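Local coordinates for SusD-like carbohydrate binding protein BF1063 (Bacteroides fragilis NCTC 9343, PDB 3I4G), which probably binds carbohydrate at the outer membrane of the bacterium, as other members of the SusD family do, at residues 118-121 and 122-126; 160-163 and 164-167; 43-46 and 47-51; 201-204 and 205-208. One frame throughout, in Å; residues are numbered along the deposited sequence. Where two conformers were deposited one is given.

Contact 1: residues 118-121 and 122-126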
loop_
_atom_site.group_PDB
_atom_site.type_symbol
_atom_site.label_atom_id
_atom_site.label_comp_id
_atom_site.label_asym_id
_atom_site.label_seq_id
_atom_site.Cartn_x
_atom_site.Cartn_y
_atom_site.Cartn_z
ATOM N N LYS A 118 18.051 14.255 -21.054
ATOM C CA LYS A 118 17.270 15.409 -20.569
ATOM C C LYS A 118 15.757 15.136 -20.688
ATOM O O LYS A 118 14.994 15.351 -19.732
ATOM C CB LYS A 118 17.659 16.684 -21.316
ATOM C CG LYS A 118 16.796 17.896 -20.922
ATOM C CD LYS A 118 17.132 19.101 -21.741
ATOM C CE LYS A 118 16.132 20.245 -21.543
ATOM N NZ LYS A 118 16.448 21.450 -22.344
ATOM N N THR A 119 15.339 14.651 -21.848
ATOM C CA THR A 119 13.924 14.375 -22.076
ATOM C C THR A 119 13.384 13.318 -21.107
ATOM O O THR A 119 12.274 13.448 -20.558
ATOM C CB THR A 119 13.731 13.994 -23.545
ATOM O OG1 THR A 119 14.060 15.151 -24.349
ATOM C CG2 THR A 119 12.317 13.601 -23.869
ATOM N N ARG A 120 14.186 12.298 -20.861
ATOM C CA ARG A 120 13.818 11.280 -19.881
ATOM C C ARG A 120 13.691 11.865 -18.490
ATOM O O ARG A 120 12.706 11.620 -17.788
ATOM C CB ARG A 120 14.850 10.162 -19.891
ATOM C CG ARG A 120 14.516 9.091 -18.883
ATOM C CD ARG A 120 15.579 8.039 -18.886
ATOM N NE ARG A 120 15.278 7.007 -17.896
ATOM C CZ ARG A 120 16.047 5.946 -17.683
ATOM N NH1 ARG A 120 17.134 5.725 -18.406
ATOM N NH2 ARG A 120 15.704 5.062 -16.747
HETATM N N MSE A 121 14.672 12.640 -18.073
HETATM C CA MSE A 121 14.663 13.171 -16.701
HETATM C C MSE A 121 13.513 14.144 -16.452
HETATM O O MSE A 121 12.917 14.139 -15.377
HETATM C CB MSE A 121 15.977 13.836 -16.374
HETATM C CG MSE A 121 17.144 12.809 -16.345
HETATM SE SE MSE A 121 18.750 13.546 -15.539
HETATM C CE MSE A 121 19.269 14.491 -17.065
ATOM N N ILE A 122 13.120 14.909 -17.460
ATOM C CA ILE A 122 11.947 15.764 -17.362
ATOM C C ILE A 122 10.722 14.887 -17.121
ATOM O O ILE A 122 9.901 15.171 -16.269
ATOM C CB ILE A 122 11.734 16.611 -18.620
ATOM C CG1 ILE A 122 12.801 17.704 -18.685
ATOM C CG2 ILE A 122 10.311 17.216 -18.639
ATOM C CD1 ILE A 122 12.904 18.421 -20.019
ATOM N N ALA A 123 10.593 13.807 -17.898
ATOM C CA ALA A 123 9.480 12.877 -17.677
ATOM C C ALA A 123 9.495 12.262 -16.280
ATOM O O ALA A 123 8.431 12.089 -15.652
ATOM C CB ALA A 123 9.502 11.790 -18.750
ATOM N N GLU A 124 10.671 11.919 -15.761
ATOM C CA GLU A 124 10.772 11.361 -14.409
ATOM C C GLU A 124 10.320 12.367 -13.382
ATOM O O GLU A 124 9.582 12.016 -12.466
ATOM C CB GLU A 124 12.188 10.898 -14.145
ATOM C CG GLU A 124 12.591 9.744 -15.046
ATOM C CD GLU A 124 13.960 9.248 -14.760
ATOM O OE1 GLU A 124 14.123 8.403 -13.853
ATOM O OE2 GLU A 124 14.897 9.705 -15.435
ATOM N N ALA A 125 10.769 13.608 -13.507
ATOM C CA ALA A 125 10.350 14.651 -12.577
ATOM C C ALA A 125 8.855 14.894 -12.646
ATOM O O ALA A 125 8.200 15.095 -11.607
ATOM C CB ALA A 125 11.118 15.958 -12.843
ATOM N N ARG A 126 8.288 14.865 -13.848
ATOM C CA ARG A 126 6.837 15.040 -13.973
ATOM C C ARG A 126 6.068 13.869 -13.359
ATOM O O ARG A 126 5.045 14.061 -12.721
ATOM C CB ARG A 126 6.424 15.261 -15.433
ATOM C CG ARG A 126 6.939 16.593 -15.996
ATOM C CD ARG A 126 6.626 16.708 -17.463
ATOM N NE ARG A 126 5.235 17.032 -17.690
ATOM C CZ ARG A 126 4.715 17.228 -18.900
ATOM N NH1 ARG A 126 5.448 17.038 -19.985
ATOM N NH2 ARG A 126 3.453 17.591 -19.025
#
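Arg120 and Glu124 meet one helical turn apart, the carboxylate lying against the stem of the arginine rather than in front of its N-H groups. Glu124 OE2 is 3.5 Å from Arg120 CG and 3.7 Å from Arg120 NE, a long salt bridge in which the oxygen stands well out of the guanidinium plane. No N-H points at it, so the attraction is one of charge alone. The arginine is extended from CG to NE, with CG opposite the backbone N (chi1 179°), and this carries its NH2 past Glu124 to a salt bridge with Glu191. Glu124 OE2 also lies 3.9 Å from CG of Met121, a selenomethionine whose side chain packs on Ala24 and Leu28 of helix 21-33. Across the helix from the Arg120-Glu124 pair, the CD1 methyl of Ile122 rests 4.0 Å from Lys118 CE, the two side chains running alongside each other.

All this lies on helix 116-139, one of the long helices of the N-terminal part of the SusD fold, and regular i to i+4 bonds hold the spacing: Glu124 N reaches Arg120 O at 2.9 Å, and Ala125 N reaches Met121 O at 2.9 Å.

Farther out, Glu124 OE1 is held by Tyr32 OH and by a salt bridge from Arg194, while Lys118 NZ is bound by Glu114 and the carbonyls of Gln110 and Ser112.

Contact 2: residues 160-163 and 164-167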
loop_
_atom_site.group_PDB
_atom_site.type_symbol
_atom_site.label_atom_id
_atom_site.label_comp_id
_atom_site.label_asym_id
_atom_site.label_seq_id
_atom_site.Cartn_x
_atom_site.Cartn_y
_atom_site.Cartn_z
ATOM N N LYS A 160 -7.040 26.790 -3.282
ATOM C CA LYS A 160 -7.303 25.388 -3.579
ATOM C C LYS A 160 -7.776 25.190 -5.021
ATOM O O LYS A 160 -8.474 26.054 -5.589
ATOM C CB LYS A 160 -8.384 24.820 -2.680
ATOM C CG LYS A 160 -8.095 24.812 -1.203
ATOM C CD LYS A 160 -9.307 24.251 -0.465
ATOM C CE LYS A 160 -9.158 24.239 1.061
ATOM N NZ LYS A 160 -10.282 23.639 1.827
ATOM N N THR A 161 -7.412 24.049 -5.597
ATOM C CA THR A 161 -7.909 23.587 -6.875
ATOM C C THR A 161 -8.759 22.375 -6.531
ATOM O O THR A 161 -8.405 21.629 -5.606
ATOM C CB THR A 161 -6.770 23.255 -7.807
ATOM O OG1 THR A 161 -6.138 24.490 -8.189
ATOM C CG2 THR A 161 -7.261 22.531 -9.083
ATOM N N SER A 162 -9.889 22.190 -7.210
ATOM C CA SER A 162 -10.741 21.060 -6.918
ATOM C C SER A 162 -10.113 19.714 -7.242
ATOM O O SER A 162 -9.240 19.592 -8.093
ATOM C CB SER A 162 -12.018 21.149 -7.732
ATOM O OG SER A 162 -11.758 20.956 -9.109
ATOM N N GLN A 163 -10.605 18.691 -6.565
ATOM C CA GLN A 163 -10.149 17.340 -6.835
ATOM C C GLN A 163 -10.304 17.007 -8.310
ATOM O O GLN A 163 -9.398 16.448 -8.922
ATOM C CB GLN A 163 -10.935 16.308 -6.019
ATOM C CG GLN A 163 -10.313 14.909 -6.119
ATOM C CD GLN A 163 -11.228 13.811 -5.645
ATOM O OE1 GLN A 163 -12.420 13.850 -5.917
ATOM N NE2 GLN A 163 -10.690 12.816 -4.938
ATOM N N ALA A 164 -11.440 17.369 -8.900
ATOM C CA ALA A 164 -11.662 17.020 -10.310
ATOM C C ALA A 164 -10.616 17.655 -11.197
ATOM O O ALA A 164 -10.090 17.008 -12.112
ATOM C CB ALA A 164 -13.083 17.412 -10.758
ATOM N N ASP A 165 -10.274 18.915 -10.945
ATOM C CA ASP A 165 -9.268 19.611 -11.742
ATOM C C ASP A 165 -7.863 19.049 -11.512
ATOM O O ASP A 165 -7.076 18.932 -12.449
ATOM C CB ASP A 165 -9.326 21.113 -11.451
ATOM C CG ASP A 165 -10.495 21.793 -12.125
ATOM O OD1 ASP A 165 -11.111 21.198 -13.047
ATOM O OD2 ASP A 165 -10.778 22.955 -11.746
ATOM N N ILE A 166 -7.549 18.663 -10.272
ATOM C CA ILE A 166 -6.246 18.049 -10.006
ATOM C C ILE A 166 -6.135 16.703 -10.740
ATOM O O ILE A 166 -5.100 16.397 -11.352
ATOM C CB ILE A 166 -6.008 17.849 -8.525
ATOM C CG1 ILE A 166 -5.938 19.206 -7.802
ATOM C CG2 ILE A 166 -4.710 17.078 -8.281
ATOM C CD1 ILE A 166 -6.002 19.111 -6.314
ATOM N N LEU A 167 -7.189 15.888 -10.682
ATOM C CA LEU A 167 -7.140 14.598 -11.348
ATOM C C LEU A 167 -7.015 14.758 -12.878
ATOM O O LEU A 167 -6.281 13.999 -13.523
ATOM C CB LEU A 167 -8.347 13.758 -10.970
ATOM C CG LEU A 167 -8.397 13.335 -9.497
ATOM C CD1 LEU A 167 -9.715 12.614 -9.217
ATOM C CD2 LEU A 167 -7.165 12.486 -9.057
HETATM O O HOH W 1 -10.494 24.077 -9.309
#
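Ser162 meets Asp165 through a capping hydrogen bond: Asp165 N donates to Ser162 OG at 3.1 Å, with an N-H...O angle of 160°. Ser162 is the N-cap of helix 163-180, and its OG is placed between its own backbone N and carbonyl carbon (chi1 68°), which turns the hydroxyl toward the first turn. A water extends the polar network, accepting from Ser162 N at 2.9 Å and donating to Asp165 OD2 at 2.7 Å. It therefore ties the N-cap residue to the carboxylate three positions later.

Main-chain bonds then take over. Ile166 N donates to Ser162 O and Leu167 N to Gln163 O, the second at 2.9 Å and nearly straight (167°).

Apolar contacts flank this frame. The CG2 methyl of Thr161 sits 3.4 Å from Asp165 CB, the side chains crossing at about a right angle, and the same methyl is 3.8 Å from Ile166 CG1. Gln163 lays its CG against Leu167 CD1 at 3.9 Å, while its NE2 reaches beyond the pair to the carbonyl of Ala137 on helix 116-139. Ile166 and Leu167 also pack on that helix.

The serine hydroxyl supplies an acceptor to an amide for which the first turn offers no i-4 carbonyl, and the negative charge of Asp165 so near the helix N-terminus would probably be stabilised by the helix dipole.

Contact 3: residues 43-46 and 47-51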
loop_
_atom_site.group_PDB
_atom_site.type_symbol
_atom_site.label_atom_id
_atom_site.label_comp_id
_atom_site.label_asym_id
_atom_site.label_seq_id
_atom_site.Cartn_x
_atom_site.Cartn_y
_atom_site.Cartn_z
ATOM N N ASN A 43 6.635 7.666 11.721
ATOM C CA ASN A 43 5.574 8.292 10.976
ATOM C C ASN A 43 5.983 8.246 9.516
ATOM O O ASN A 43 7.145 7.948 9.210
ATOM C CB ASN A 43 5.332 9.720 11.481
ATOM C CG ASN A 43 6.581 10.455 11.724
ATOM O OD1 ASN A 43 7.352 10.747 10.797
ATOM N ND2 ASN A 43 6.865 10.697 13.017
ATOM N N PRO A 44 5.061 8.537 8.597
ATOM C CA PRO A 44 5.434 8.491 7.185
ATOM C C PRO A 44 6.493 9.496 6.800
ATOM O O PRO A 44 6.441 10.620 7.268
ATOM C CB PRO A 44 4.121 8.842 6.469
ATOM C CG PRO A 44 3.056 8.401 7.414
ATOM C CD PRO A 44 3.622 8.784 8.767
ATOM N N SER A 45 7.436 9.100 5.963
ATOM C CA SER A 45 8.347 10.025 5.332
ATOM C C SER A 45 8.014 10.223 3.866
ATOM O O SER A 45 8.578 11.103 3.218
ATOM C CB SER A 45 9.802 9.574 5.459
ATOM O OG SER A 45 10.009 8.345 4.827
ATOM N N ASP A 46 7.118 9.401 3.333
ATOM C CA ASP A 46 6.705 9.449 1.939
ATOM C C ASP A 46 5.495 8.574 1.762
ATOM O O ASP A 46 5.291 7.676 2.559
ATOM C CB ASP A 46 7.793 8.905 1.019
ATOM C CG ASP A 46 7.502 9.206 -0.415
ATOM O OD1 ASP A 46 7.495 10.414 -0.720
ATOM O OD2 ASP A 46 7.244 8.281 -1.219
ATOM N N TRP A 47 4.705 8.793 0.709
ATOM C CA TRP A 47 3.624 7.885 0.400
ATOM C C TRP A 47 4.124 6.460 0.183
ATOM O O TRP A 47 3.329 5.519 0.294
ATOM C CB TRP A 47 2.890 8.342 -0.872
ATOM C CG TRP A 47 2.295 9.716 -0.712
ATOM C CD1 TRP A 47 2.787 10.886 -1.208
ATOM C CD2 TRP A 47 1.142 10.065 0.066
ATOM N NE1 TRP A 47 1.989 11.946 -0.800
ATOM C CE2 TRP A 47 0.969 11.452 -0.033
ATOM C CE3 TRP A 47 0.189 9.318 0.767
ATOM C CZ2 TRP A 47 -0.085 12.108 0.582
ATOM C CZ3 TRP A 47 -0.881 9.989 1.352
ATOM C CH2 TRP A 47 -0.984 11.357 1.271
ATOM N N TRP A 48 5.403 6.277 -0.141
ATOM C CA TRP A 48 5.950 4.957 -0.432
ATOM C C TRP A 48 6.878 4.426 0.644
ATOM O O TRP A 48 7.441 3.363 0.466
ATOM C CB TRP A 48 6.695 4.958 -1.766
ATOM C CG TRP A 48 5.827 5.398 -2.909
ATOM C CD1 TRP A 48 4.508 5.125 -3.083
ATOM C CD2 TRP A 48 6.219 6.184 -4.054
ATOM N NE1 TRP A 48 4.061 5.678 -4.250
ATOM C CE2 TRP A 48 5.084 6.348 -4.855
ATOM C CE3 TRP A 48 7.402 6.779 -4.449
ATOM C CZ2 TRP A 48 5.101 7.073 -6.026
ATOM C CZ3 TRP A 48 7.424 7.502 -5.613
ATOM C CH2 TRP A 48 6.285 7.669 -6.381
ATOM N N SER A 49 7.062 5.158 1.741
ATOM C CA SER A 49 7.897 4.666 2.837
ATOM C C SER A 49 7.155 3.554 3.577
ATOM O O SER A 49 5.952 3.326 3.358
ATOM C CB SER A 49 8.285 5.780 3.798
ATOM O OG SER A 49 7.215 6.161 4.662
ATOM N N TYR A 50 7.829 2.822 4.440
ATOM C CA TYR A 50 7.118 1.680 5.046
ATOM C C TYR A 50 5.954 2.143 5.911
ATOM O O TYR A 50 4.912 1.495 5.935
ATOM C CB TYR A 50 8.058 0.690 5.771
ATOM C CG TYR A 50 8.654 1.071 7.093
ATOM C CD1 TYR A 50 7.886 1.024 8.240
ATOM C CD2 TYR A 50 9.975 1.442 7.231
ATOM C CE1 TYR A 50 8.416 1.314 9.456
ATOM C CE2 TYR A 50 10.497 1.748 8.478
ATOM C CZ TYR A 50 9.733 1.674 9.565
ATOM O OH TYR A 50 10.316 1.993 10.782
ATOM N N HIS A 51 6.124 3.218 6.661
ATOM C CA HIS A 51 5.026 3.742 7.463
ATOM C C HIS A 51 4.032 4.502 6.588
ATOM O O HIS A 51 2.819 4.513 6.875
ATOM C CB HIS A 51 5.550 4.626 8.598
ATOM C CG HIS A 51 4.577 4.881 9.716
ATOM N ND1 HIS A 51 3.249 5.196 9.540
ATOM C CD2 HIS A 51 4.800 4.939 11.040
ATOM C CE1 HIS A 51 2.689 5.407 10.724
ATOM N NE2 HIS A 51 3.615 5.258 11.657
#
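His51 lays one face of its imidazole over the backbone of Asn43 and the ring of Pro44. Asn43 CA is 3.6 Å from the ring centroid and 20° off the normal, while Pro44 CD is 4.1 Å from it, both as CH-pi contacts. With CG opposite the backbone N (chi1 -162°), the imidazole is carried back over these residues. ND1 is buried here and has no partner in the model, whereas NE2 is hydrogen-bonded to Arg67.

Between these CH-pi contacts and the turn, Ser49 OG accepts from Ser45 N at 3.2 Å. Ser49 is also the N-cap of the short helix 50-54, its OG receiving Gly52 N, and Glu41 bonds the hydroxyls of both Ser45 and Ser49.

Residues Asp46 to Ser49 form a type I beta turn. Ser49 N donates to Asp46 O at 3.2 Å. In the conformer given, Trp48 N donates to Asp46 OD2 at 2.9 Å, 41° out of the carboxylate plane, as in an Asx turn, and OD1 forms a salt bridge with Arg98; a second deposited conformer of Asp46 makes both less certain.

The segment lies between two long helices: Pro44 touches Phe87 and Tyr91 of helix 86-109, which also gives Ser95 to Trp47 NE1, while Trp48 packs on Leu128 and Thr131 of helix 116-139 and bonds Tyr135 OH through NE1.

Contact 4: residues 201-204 and 205-208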
loop_
_atom_site.group_PDB
_atom_site.type_symbol
_atom_site.label_atom_id
_atom_site.label_comp_id
_atom_site.label_asym_id
_atom_site.label_seq_id
_atom_site.Cartn_x
_atom_site.Cartn_y
_atom_site.Cartn_z
ATOM N N LEU A 201 1.836 4.709 -16.668
ATOM C CA LEU A 201 0.534 4.240 -17.116
ATOM C C LEU A 201 -0.294 3.633 -15.967
ATOM O O LEU A 201 -1.532 3.737 -15.984
ATOM C CB LEU A 201 0.654 3.209 -18.269
ATOM C CG LEU A 201 1.210 3.707 -19.577
ATOM C CD1 LEU A 201 1.560 2.543 -20.513
ATOM C CD2 LEU A 201 0.188 4.631 -20.199
ATOM N N ALA A 202 0.342 2.983 -14.991
ATOM C CA ALA A 202 -0.393 2.396 -13.885
ATOM C C ALA A 202 -0.966 3.492 -13.008
ATOM O O ALA A 202 -2.108 3.401 -12.567
ATOM C CB ALA A 202 0.506 1.474 -13.081
ATOM N N PHE A 203 -0.183 4.548 -12.754
ATOM C CA PHE A 203 -0.732 5.680 -12.023
ATOM C C PHE A 203 -1.797 6.428 -12.818
ATOM O O PHE A 203 -2.762 6.915 -12.233
ATOM C CB PHE A 203 0.369 6.628 -11.541
ATOM C CG PHE A 203 0.977 6.185 -10.254
ATOM C CD1 PHE A 203 0.419 6.603 -9.059
ATOM C CD2 PHE A 203 2.070 5.335 -10.203
ATOM C CE1 PHE A 203 0.932 6.195 -7.837
ATOM C CE2 PHE A 203 2.601 4.942 -8.965
ATOM C CZ PHE A 203 1.996 5.343 -7.795
ATOM N N LEU A 204 -1.644 6.485 -14.126
ATOM C CA LEU A 204 -2.717 7.012 -14.975
ATOM C C LEU A 204 -3.987 6.213 -14.762
ATOM O O LEU A 204 -5.071 6.782 -14.593
ATOM C CB LEU A 204 -2.316 6.949 -16.456
ATOM C CG LEU A 204 -3.345 7.347 -17.484
ATOM C CD1 LEU A 204 -3.807 8.798 -17.245
ATOM C CD2 LEU A 204 -2.770 7.196 -18.885
ATOM N N GLY A 205 -3.898 4.892 -14.827
ATOM C CA GLY A 205 -5.054 4.054 -14.575
ATOM C C GLY A 205 -5.669 4.269 -13.219
ATOM O O GLY A 205 -6.901 4.359 -13.110
ATOM N N ARG A 206 -4.861 4.359 -12.161
ATOM C CA ARG A 206 -5.420 4.618 -10.848
ATOM C C ARG A 206 -6.102 5.995 -10.801
ATOM O O ARG A 206 -7.155 6.154 -10.156
ATOM C CB ARG A 206 -4.345 4.576 -9.743
ATOM C CG ARG A 206 -3.773 3.221 -9.372
ATOM C CD ARG A 206 -2.857 3.404 -8.186
ATOM N NE ARG A 206 -2.378 2.157 -7.607
ATOM C CZ ARG A 206 -1.656 2.141 -6.513
ATOM N NH1 ARG A 206 -1.284 3.289 -5.946
ATOM N NH2 ARG A 206 -1.280 0.997 -5.999
ATOM N N THR A 207 -5.517 6.978 -11.461
ATOM C CA THR A 207 -6.126 8.328 -11.517
ATOM C C THR A 207 -7.491 8.234 -12.170
ATOM O O THR A 207 -8.477 8.790 -11.674
ATOM C CB THR A 207 -5.220 9.281 -12.284
ATOM O OG1 THR A 207 -3.983 9.413 -11.586
ATOM C CG2 THR A 207 -5.859 10.683 -12.439
ATOM N N CYS A 208 -7.591 7.518 -13.276
ATOM C CA CYS A 208 -8.868 7.388 -13.950
ATOM C C CYS A 208 -9.911 6.672 -13.082
ATOM O O CYS A 208 -11.094 7.000 -13.126
ATOM C CB CYS A 208 -8.713 6.649 -15.276
ATOM S SG CYS A 208 -7.772 7.471 -16.571
#
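Thr207 turns its OG1 opposite its own carbonyl carbon (chi1 -63°), back along the helix to Phe203 O, where it donates a hydrogen bond at 2.9 Å. The same carbonyl oxygen takes the backbone bond from Thr207 N at 2.9 Å, and the two donors arrive from opposite faces of its plane. Arg206 sets its CG beside its backbone N (chi1 -72°) and then runs straight out, which brings the guanidinium alongside the Phe203 ring. NH1 is 4.1 Å from Phe203 CE1, and CZ lies 5.4 Å from the ring centroid, too far for more than a weak cation-pi attraction. The planes are 59° apart.

The polar end of Arg206 has its strongest partner elsewhere, a salt bridge from NE to Glu389, and also makes a cation-pi contact with Trp456. Phe203 meets Phe134 of helix 116-139 edge-to-face. On another flank of helix 197-211, Leu204 CD1 approaches Cys208 SG at 4.2 Å, and Leu204 packs on Val171 and Thr175 of helix 163-180.

The Thr207 hydroxyl thus finds its acceptor within its own helix, which lets a polar residue sit buried against Val171 and Phe174, while the buried charge of Arg206 is probably balanced mainly by Glu389.

In the fold
The four contacts follow the chain in the order 3, 1, 2, 4. Contact 4 joins two others: Leu167 O of contact 2 lies 3.5 Å from Thr207 CG2, where the consecutive helices 163-180 and 197-211 pack, and Trp48 CZ2 of contact 3 lies 4.0 Å from Phe203 CZ. Contact 1 touches none of the others, its centre being about 18 Å from that of contact 4, yet its helix 116-139 runs on to pack against all three. The centre of contact 3 lies about 10 Å from that of the chain, the centre of contact 1 about 25 Å. A 1,2-ethanediol, probably from the crystallisation liquor, lies about 3 Å from the Asp46 side chain in contact 3.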